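Local coordinates for fructooligosaccharide ABC transporter substrate-binding protein FusA (Streptococcus pneumoniae, PDB 5G5Y) that captures fructooligosaccharides, preferring tetrasaccharides and longer chains, and serves as the solute-binding component of the FusABC-MsmK ABC importer, at residues L149-P154 with I161-A166; I181-I186 with K232-L237. One frame throughout, in Å; residues are numbered along the deposited sequence.

Contact 1 (L149-P154 with I161-A166); sequences LGLEMP and IKVLEA
Val163, Ala166 and Leu151 carry this contact, in which a connecting loop lies along one face of the helix that follows it. Val163 gives up more surface than any other residue here, and a single methyl, CG2, does all its touching. That methyl is set beside the backbone N and anti to the carbonyl carbon, with CG1 taking the position anti to N (chi1 162°), and it faces the proline end of the loop. There it lies 4.1 Å from both CG and CD of Pro154, the two side chains crossing at about a right angle. CG2 also comes within 4.3 Å of Leu151 CD1 and 4.1 Å of Glu152 O, so three loop residues meet one valine methyl.

One turn further along the helix, Ala166 offers only CB. Leu151 CD1 meets it, methyl to methyl, at 3.6 Å, and Leu149 CD1 approaches the same methyl at 4.1 Å. The chain enters this arrangement from helix 143-148, whose end is marked by a Schellman motif: Gly150, with positive phi, is the first residue to leave the helical conformation. On either side of the glycine in sequence, Leu149 and Leu151 both direct their CB atoms toward helix 157-169. Leu149 CD1 also rests 3.7 Å from Ala166 O, a van der Waals contact with the helix backbone. Leu146 of the preceding helix touches both Leu151 and Val163, extending the apolar packing, while the side chain of Leu149 leans on Pro172, in the loop of the first calcium site, and lies about 9 Å from the bound calcium ion.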
ATOM      1  N   LEU A 149     -27.594  18.658 -14.269  1.00 35.47           N
ATOM      2  CA  LEU A 149     -27.962  19.872 -13.521  1.00 34.20           C
ATOM      3  C   LEU A 149     -27.287  21.136 -14.047  1.00 32.99           C
ATOM      4  O   LEU A 149     -27.536  22.227 -13.548  1.00 36.10           O
ATOM      5  CB  LEU A 149     -27.647  19.702 -12.021  1.00 34.42           C
ATOM      6  CG  LEU A 149     -28.297  18.493 -11.360  1.00 34.94           C
ATOM      7  CD1 LEU A 149     -27.641  18.151 -10.028  1.00 36.28           C
ATOM      8  CD2 LEU A 149     -29.798  18.692 -11.170  1.00 34.82           C
ATOM      9  N   GLY A 150     -26.427  21.007 -15.044  1.00 33.06           N
ATOM     10  CA  GLY A 150     -25.736  22.163 -15.612  1.00 31.76           C
ATOM     11  C   GLY A 150     -24.809  22.859 -14.635  1.00 31.90           C
ATOM     12  O   GLY A 150     -24.763  24.080 -14.591  1.00 28.03           O
ATOM     13  N   LEU A 151     -24.079  22.064 -13.840  1.00 32.75           N
ATOM     14  CA  LEU A 151     -23.134  22.577 -12.841  1.00 32.09           C
ATOM     15  C   LEU A 151     -21.691  22.407 -13.312  1.00 31.37           C
ATOM     16  O   LEU A 151     -21.364  21.429 -13.958  1.00 29.41           O
ATOM     17  CB  LEU A 151     -23.326  21.812 -11.529  1.00 32.50           C
ATOM     18  CG  LEU A 151     -24.754  21.848 -10.952  1.00 34.01           C
ATOM     19  CD1 LEU A 151     -24.866  20.914  -9.772  1.00 35.61           C
ATOM     20  CD2 LEU A 151     -25.173  23.252 -10.546  1.00 36.33           C
ATOM     21  N   GLU A 152     -20.840  23.355 -12.950  1.00 32.40           N
ATOM     22  CA  GLU A 152     -19.406  23.267 -13.196  1.00 35.34           C
ATOM     23  C   GLU A 152     -18.798  22.324 -12.146  1.00 31.38           C
ATOM     24  O   GLU A 152     -19.302  22.217 -11.031  1.00 27.14           O
ATOM     25  CB  GLU A 152     -18.745  24.640 -13.025  1.00 41.97           C
ATOM     26  CG  GLU A 152     -19.383  25.813 -13.775  1.00 51.16           C
ATOM     27  CD  GLU A 152     -19.496  25.580 -15.272  1.00 58.88           C
ATOM     28  OE1 GLU A 152     -18.531  25.051 -15.872  1.00 66.06           O
ATOM     29  OE2 GLU A 152     -20.558  25.923 -15.852  1.00 68.04           O
ATOM     30  N   MET A 153     -17.692  21.671 -12.488  1.00 28.35           N
ATOM     31  CA  MET A 153     -16.923  20.914 -11.495  1.00 25.16           C
ATOM     32  C   MET A 153     -16.509  21.861 -10.351  1.00 23.00           C
ATOM     33  O   MET A 153     -15.980  22.934 -10.617  1.00 22.99           O
ATOM     34  CB  MET A 153     -15.658  20.303 -12.162  1.00 24.68           C
ATOM     35  CG  MET A 153     -14.803  19.485 -11.215  1.00 24.25           C
ATOM     36  SD  MET A 153     -15.636  17.954 -10.852  1.00 23.94           S
ATOM     37  CE  MET A 153     -15.271  16.990 -12.329  1.00 24.64           C
ATOM     38  N   PRO A 154     -16.737  21.481  -9.084  1.00 22.62           N
ATOM     39  CA  PRO A 154     -16.329  22.383  -7.993  1.00 22.91           C
ATOM     40  C   PRO A 154     -14.840  22.640  -7.964  1.00 23.81           C
ATOM     41  O   PRO A 154     -14.071  21.736  -8.258  1.00 26.00           O
ATOM     42  CB  PRO A 154     -16.723  21.648  -6.728  1.00 23.59           C
ATOM     43  CG  PRO A 154     -17.296  20.355  -7.137  1.00 22.78           C
ATOM     44  CD  PRO A 154     -17.451  20.292  -8.602  1.00 22.54           C
ATOM     45  N   ILE A 161     -19.971  22.050  -1.400  1.00 20.18           N
ATOM     46  CA  ILE A 161     -21.215  22.048  -0.625  1.00 21.15           C
ATOM     47  C   ILE A 161     -22.427  22.360  -1.568  1.00 21.39           C
ATOM     48  O   ILE A 161     -23.416  21.634  -1.531  1.00 21.50           O
ATOM     49  CB  ILE A 161     -21.164  23.040   0.538  1.00 20.78           C
ATOM     50  CG1 ILE A 161     -20.171  22.569   1.608  1.00 21.66           C
ATOM     51  CG2 ILE A 161     -22.544  23.174   1.176  1.00 21.20           C
ATOM     52  CD1 ILE A 161     -19.838  23.622   2.646  1.00 22.56           C
ATOM     53  N   LYS A 162     -22.292  23.379  -2.426  1.00 22.82           N
ATOM     54  CA  LYS A 162     -23.371  23.805  -3.362  1.00 26.03           C
ATOM     55  C   LYS A 162     -23.723  22.699  -4.351  1.00 24.22           C
ATOM     56  O   LYS A 162     -24.880  22.382  -4.559  1.00 23.13           O
ATOM     57  CB  LYS A 162     -22.997  25.091  -4.127  1.00 29.91           C
ATOM     58  CG  LYS A 162     -22.780  26.336  -3.258  1.00 37.09           C
ATOM     59  CD  LYS A 162     -22.511  27.589  -4.096  1.00 43.52           C
ATOM     60  CE  LYS A 162     -21.829  28.714  -3.297  1.00 48.89           C
ATOM     61  NZ  LYS A 162     -20.327  28.628  -3.309  1.00 52.13           N
ATOM     62  N   VAL A 163     -22.714  22.039  -4.906  1.00 21.76           N
ATOM     63  CA  VAL A 163     -22.943  20.878  -5.756  1.00 20.33           C
ATOM     64  C   VAL A 163     -23.629  19.716  -5.054  1.00 20.36           C
ATOM     65  O   VAL A 163     -24.525  19.063  -5.628  1.00 20.23           O
ATOM     66  CB  VAL A 163     -21.597  20.422  -6.400  1.00 21.58           C
ATOM     67  CG1 VAL A 163     -21.653  19.009  -6.933  1.00 22.25           C
ATOM     68  CG2 VAL A 163     -21.232  21.394  -7.486  1.00 22.94           C
ATOM     69  N   LEU A 164     -23.195  19.396  -3.831  1.00 18.52           N
ATOM     70  CA  LEU A 164     -23.834  18.312  -3.113  1.00 18.34           C
ATOM     71  C   LEU A 164     -25.321  18.628  -2.794  1.00 17.98           C
ATOM     72  O   LEU A 164     -26.167  17.731  -2.806  1.00 18.76           O
ATOM     73  CB  LEU A 164     -23.073  17.995  -1.813  1.00 18.49           C
ATOM     74  CG  LEU A 164     -21.617  17.515  -2.017  1.00 18.74           C
ATOM     75  CD1 LEU A 164     -20.918  17.416  -0.684  1.00 18.30           C
ATOM     76  CD2 LEU A 164     -21.530  16.194  -2.750  1.00 19.09           C
ATOM     77  N   GLU A 165     -25.611  19.875  -2.472  1.00 20.00           N
ATOM     78  CA  GLU A 165     -27.022  20.293  -2.220  1.00 23.23           C
ATOM     79  C   GLU A 165     -27.887  20.157  -3.466  1.00 22.76           C
ATOM     80  O   GLU A 165     -29.029  19.695  -3.373  1.00 25.97           O
ATOM     81  CB  GLU A 165     -27.058  21.702  -1.702  1.00 25.18           C
ATOM     82  CG  GLU A 165     -26.520  21.744  -0.289  1.00 28.80           C
ATOM     83  CD  GLU A 165     -26.556  23.111   0.327  1.00 31.37           C
ATOM     84  OE1 GLU A 165     -26.088  24.067  -0.312  1.00 35.70           O
ATOM     85  OE2 GLU A 165     -27.015  23.193   1.483  1.00 38.02           O
ATOM     86  N   ALA A 166     -27.319  20.506  -4.611  1.00 25.54           N
ATOM     87  CA  ALA A 166     -27.984  20.291  -5.925  1.00 26.79           C
ATOM     88  C   ALA A 166     -28.183  18.804  -6.227  1.00 27.49           C
ATOM     89  O   ALA A 166     -29.262  18.397  -6.686  1.00 28.61           O
ATOM     90  CB  ALA A 166     -27.215  20.986  -7.037  1.00 27.42           C
TER

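Contact 2 (I181-I186 with K232-L237)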
ATOM      1  N   ILE A 181     -27.512   9.950  -3.017  1.00 24.84           N
ATOM      2  CA  ILE A 181     -26.701  10.012  -1.804  1.00 23.42           C
ATOM      3  C   ILE A 181     -25.565  10.955  -2.183  1.00 22.73           C
ATOM      4  O   ILE A 181     -24.684  10.559  -2.933  1.00 23.59           O
ATOM      5  CB  ILE A 181     -26.162   8.635  -1.397  1.00 25.21           C
ATOM      6  CG1 ILE A 181     -27.321   7.643  -1.195  1.00 26.02           C
ATOM      7  CG2 ILE A 181     -25.329   8.746  -0.110  1.00 24.72           C
ATOM      8  CD1 ILE A 181     -26.904   6.216  -0.938  1.00 26.90           C
ATOM      9  N   PRO A 182     -25.601  12.207  -1.715  1.00 20.16           N
ATOM     10  CA  PRO A 182     -24.602  13.144  -2.219  1.00 19.67           C
ATOM     11  C   PRO A 182     -23.145  12.778  -1.948  1.00 20.21           C
ATOM     12  O   PRO A 182     -22.304  12.938  -2.846  1.00 19.91           O
ATOM     13  CB  PRO A 182     -24.976  14.449  -1.522  1.00 19.70           C
ATOM     14  CG  PRO A 182     -26.478  14.285  -1.294  1.00 19.25           C
ATOM     15  CD  PRO A 182     -26.613  12.887  -0.874  1.00 20.06           C
ATOM     16  N   PHE A 183     -22.860  12.331  -0.720  1.00 19.54           N
ATOM     17  CA  PHE A 183     -21.471  12.118  -0.231  1.00 19.72           C
ATOM     18  C   PHE A 183     -21.416  10.838   0.594  1.00 18.77           C
ATOM     19  O   PHE A 183     -22.187  10.668   1.525  1.00 18.23           O
ATOM     20  CB  PHE A 183     -21.107  13.338   0.622  1.00 19.64           C
ATOM     21  CG  PHE A 183     -19.661  13.461   1.005  1.00 18.30           C
ATOM     22  CD1 PHE A 183     -18.757  14.114   0.170  1.00 19.23           C
ATOM     23  CD2 PHE A 183     -19.218  13.062   2.270  1.00 18.28           C
ATOM     24  CE1 PHE A 183     -17.435  14.299   0.539  1.00 18.60           C
ATOM     25  CE2 PHE A 183     -17.882  13.255   2.641  1.00 17.45           C
ATOM     26  CZ  PHE A 183     -17.008  13.861   1.777  1.00 18.10           C
ATOM     27  N   SER A 184     -20.522   9.911   0.233  1.00 17.63           N
ATOM     28  CA  SER A 184     -20.387   8.660   0.962  1.00 18.17           C
ATOM     29  C   SER A 184     -18.934   8.242   1.089  1.00 17.03           C
ATOM     30  O   SER A 184     -18.072   8.716   0.359  1.00 17.12           O
ATOM     31  CB  SER A 184     -21.180   7.539   0.289  1.00 19.12           C
ATOM     32  OG  SER A 184     -21.370   6.494   1.217  1.00 19.55           O
ATOM     33  N   PHE A 185     -18.699   7.372   2.054  1.00 17.89           N
ATOM     34  CA  PHE A 185     -17.390   6.868   2.392  1.00 17.36           C
ATOM     35  C   PHE A 185     -17.587   5.725   3.326  1.00 17.04           C
ATOM     36  O   PHE A 185     -18.715   5.489   3.831  1.00 16.90           O
ATOM     37  CB  PHE A 185     -16.558   7.976   3.059  1.00 17.16           C
ATOM     38  CG  PHE A 185     -17.272   8.660   4.211  1.00 16.62           C
ATOM     39  CD1 PHE A 185     -17.240   8.120   5.501  1.00 16.55           C
ATOM     40  CD2 PHE A 185     -17.975   9.820   3.994  1.00 16.09           C
ATOM     41  CE1 PHE A 185     -17.910   8.767   6.568  1.00 16.51           C
ATOM     42  CE2 PHE A 185     -18.633  10.474   5.056  1.00 17.83           C
ATOM     43  CZ  PHE A 185     -18.598   9.944   6.337  1.00 16.11           C
ATOM     44  N   ILE A 186     -16.518   4.963   3.515  1.00 16.41           N
ATOM     45  CA  ILE A 186     -16.410   3.992   4.601  1.00 17.07           C
ATOM     46  C   ILE A 186     -15.411   4.582   5.579  1.00 17.60           C
ATOM     47  O   ILE A 186     -14.219   4.666   5.302  1.00 17.03           O
ATOM     48  CB  ILE A 186     -15.982   2.584   4.150  1.00 17.54           C
ATOM     49  CG1 ILE A 186     -16.923   2.050   3.046  1.00 18.13           C
ATOM     50  CG2 ILE A 186     -15.965   1.611   5.328  1.00 18.32           C
ATOM     51  CD1 ILE A 186     -16.535   0.703   2.522  1.00 18.14           C
ATOM     52  N   LYS A 232     -14.791  20.045  10.973  1.00 15.70           N
ATOM     53  CA  LYS A 232     -15.900  21.000  10.987  1.00 16.84           C
ATOM     54  C   LYS A 232     -16.545  21.056   9.601  1.00 16.96           C
ATOM     55  O   LYS A 232     -17.755  21.198   9.498  1.00 15.55           O
ATOM     56  CB  LYS A 232     -15.444  22.369  11.426  1.00 17.22           C
ATOM     57  CG  LYS A 232     -15.119  22.380  12.908  1.00 18.74           C
ATOM     58  CD  LYS A 232     -14.567  23.716  13.338  1.00 23.07           C
ATOM     59  CE  LYS A 232     -15.679  24.739  13.404  1.00 27.18           C
ATOM     60  NZ  LYS A 232     -15.336  25.818  14.367  1.00 32.92           N
ATOM     61  N   PHE A 233     -15.745  20.851   8.558  1.00 16.38           N
ATOM     62  CA  PHE A 233     -16.294  20.817   7.185  1.00 17.48           C
ATOM     63  C   PHE A 233     -17.189  19.589   6.964  1.00 18.35           C
ATOM     64  O   PHE A 233     -18.321  19.712   6.479  1.00 19.41           O
ATOM     65  CB  PHE A 233     -15.163  20.862   6.126  1.00 17.68           C
ATOM     66  CG  PHE A 233     -15.660  20.714   4.721  1.00 17.93           C
ATOM     67  CD1 PHE A 233     -16.313  21.782   4.088  1.00 18.22           C
ATOM     68  CD2 PHE A 233     -15.475  19.536   4.019  1.00 18.70           C
ATOM     69  CE1 PHE A 233     -16.809  21.644   2.801  1.00 18.31           C
ATOM     70  CE2 PHE A 233     -15.961  19.405   2.701  1.00 19.11           C
ATOM     71  CZ  PHE A 233     -16.606  20.461   2.098  1.00 19.17           C
ATOM     72  N   ILE A 234     -16.718  18.404   7.366  1.00 17.08           N
ATOM     73  CA  ILE A 234     -17.513  17.199   7.199  1.00 15.73           C
ATOM     74  C   ILE A 234     -18.803  17.327   8.075  1.00 16.18           C
ATOM     75  O   ILE A 234     -19.900  16.930   7.624  1.00 15.96           O
ATOM     76  CB  ILE A 234     -16.720  15.922   7.528  1.00 16.10           C
ATOM     77  CG1 ILE A 234     -15.435  15.810   6.657  1.00 15.96           C
ATOM     78  CG2 ILE A 234     -17.596  14.678   7.316  1.00 16.22           C
ATOM     79  CD1 ILE A 234     -15.651  15.827   5.165  1.00 16.19           C
ATOM     80  N   ARG A 235     -18.667  17.890   9.273  1.00 14.51           N
ATOM     81  CA  ARG A 235     -19.864  18.216  10.113  1.00 15.61           C
ATOM     82  C   ARG A 235     -20.909  19.105   9.384  1.00 16.38           C
ATOM     83  O   ARG A 235     -22.109  18.866   9.482  1.00 17.42           O
ATOM     84  CB  ARG A 235     -19.443  18.838  11.422  1.00 16.21           C
ATOM     85  CG  ARG A 235     -20.586  19.379  12.269  1.00 16.37           C
ATOM     86  CD  ARG A 235     -21.558  18.309  12.708  1.00 16.53           C
ATOM     87  NE  ARG A 235     -22.684  18.899  13.451  1.00 18.59           N
ATOM     88  CZ  ARG A 235     -23.734  18.221  13.917  1.00 19.49           C
ATOM     89  NH1 ARG A 235     -23.835  16.922  13.757  1.00 18.78           N
ATOM     90  NH2 ARG A 235     -24.713  18.871  14.546  1.00 22.29           N
ATOM     91  N   GLN A 236     -20.445  20.123   8.690  1.00 16.10           N
ATOM     92  CA  GLN A 236     -21.316  20.938   7.833  1.00 19.30           C
ATOM     93  C   GLN A 236     -22.060  20.096   6.828  1.00 17.95           C
ATOM     94  O   GLN A 236     -23.272  20.269   6.679  1.00 17.96           O
ATOM     95  CB  GLN A 236     -20.545  22.006   7.076  1.00 22.04           C
ATOM     96  CG  GLN A 236     -20.039  23.174   7.885  1.00 24.66           C
ATOM     97  CD  GLN A 236     -19.255  24.138   6.980  1.00 28.79           C
ATOM     98  OE1 GLN A 236     -18.041  24.011   6.820  1.00 29.83           O
ATOM     99  NE2 GLN A 236     -19.963  25.060   6.347  1.00 28.97           N
ATOM    100  N   LEU A 237     -21.367  19.162   6.164  1.00 17.44           N
ATOM    101  CA  LEU A 237     -22.049  18.240   5.253  1.00 18.08           C
ATOM    102  C   LEU A 237     -23.097  17.417   5.961  1.00 18.91           C
ATOM    103  O   LEU A 237     -24.201  17.227   5.414  1.00 20.96           O
ATOM    104  CB  LEU A 237     -21.092  17.272   4.534  1.00 18.21           C
ATOM    105  CG  LEU A 237     -19.943  17.918   3.798  1.00 17.82           C
ATOM    106  CD1 LEU A 237     -19.097  16.848   3.081  1.00 17.72           C
ATOM    107  CD2 LEU A 237     -20.419  18.985   2.839  1.00 19.40           C
TER
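Helix-on-sheet packing of the kind found in the alpha/beta lobes of solute-binding proteins is reduced here to one aromatic ring and two aliphatic branches. Phe183, on edge strand 181-183, reaches toward helix 225-239 and meets Leu237 and Ile234, residues one turn apart. Leu237 CD1 sits over one face of the phenyl ring as a CH-pi contact, 3.7 Å from the centroid of the Phe183 ring. Because the methyl is only 5° from the ring normal, it is nearly equidistant from all six carbons; the shortest separation, from Leu237 CD1 to Phe183 CE2, is 3.8 Å.

The phenylalanine ring extends from the strand with CG anti to the backbone N (chi1 -169°), which carries its far end to the helix. At that end, CZ of Phe183 meets CD1 of Ile234 at 4.1 Å, an oblique approach in which the isoleucine contributes just its terminal methyl. Both aliphatic side chains cross the aromatic one at about a right angle. All three residues are buried, and their packing is entirely apolar.

Phe183 also meets the ring of Phe268, with planes at about 80°, and touches Val266, both on the neighbouring parallel strand 264-269. On the helix side, Leu237 also touches Ile161 of helix 157-169, so helix 225-239 packs against both that helix and the edge strand.

From the N terminus, the chain leaves helix 143-148 and folds residues 149-154 against residues 161-166; contact 1 thus closes a short local loop. Helix 157-169 then leads through the first calcium-binding segment to strand 181-183, where contact 2 opens; it closes a much longer loop at helix 225-239. The two are in series, neither nested nor crossed, with centres 15 Å apart. Helix 157-169 joins them directly: Leu164 CD2 packs 3.3 Å from Pro182 O, and Ile161 CD1 lies 3.6 Å from Phe233 CE1. Through helix 157-169 the loop, helix 225-239 and the edge strand are tied together.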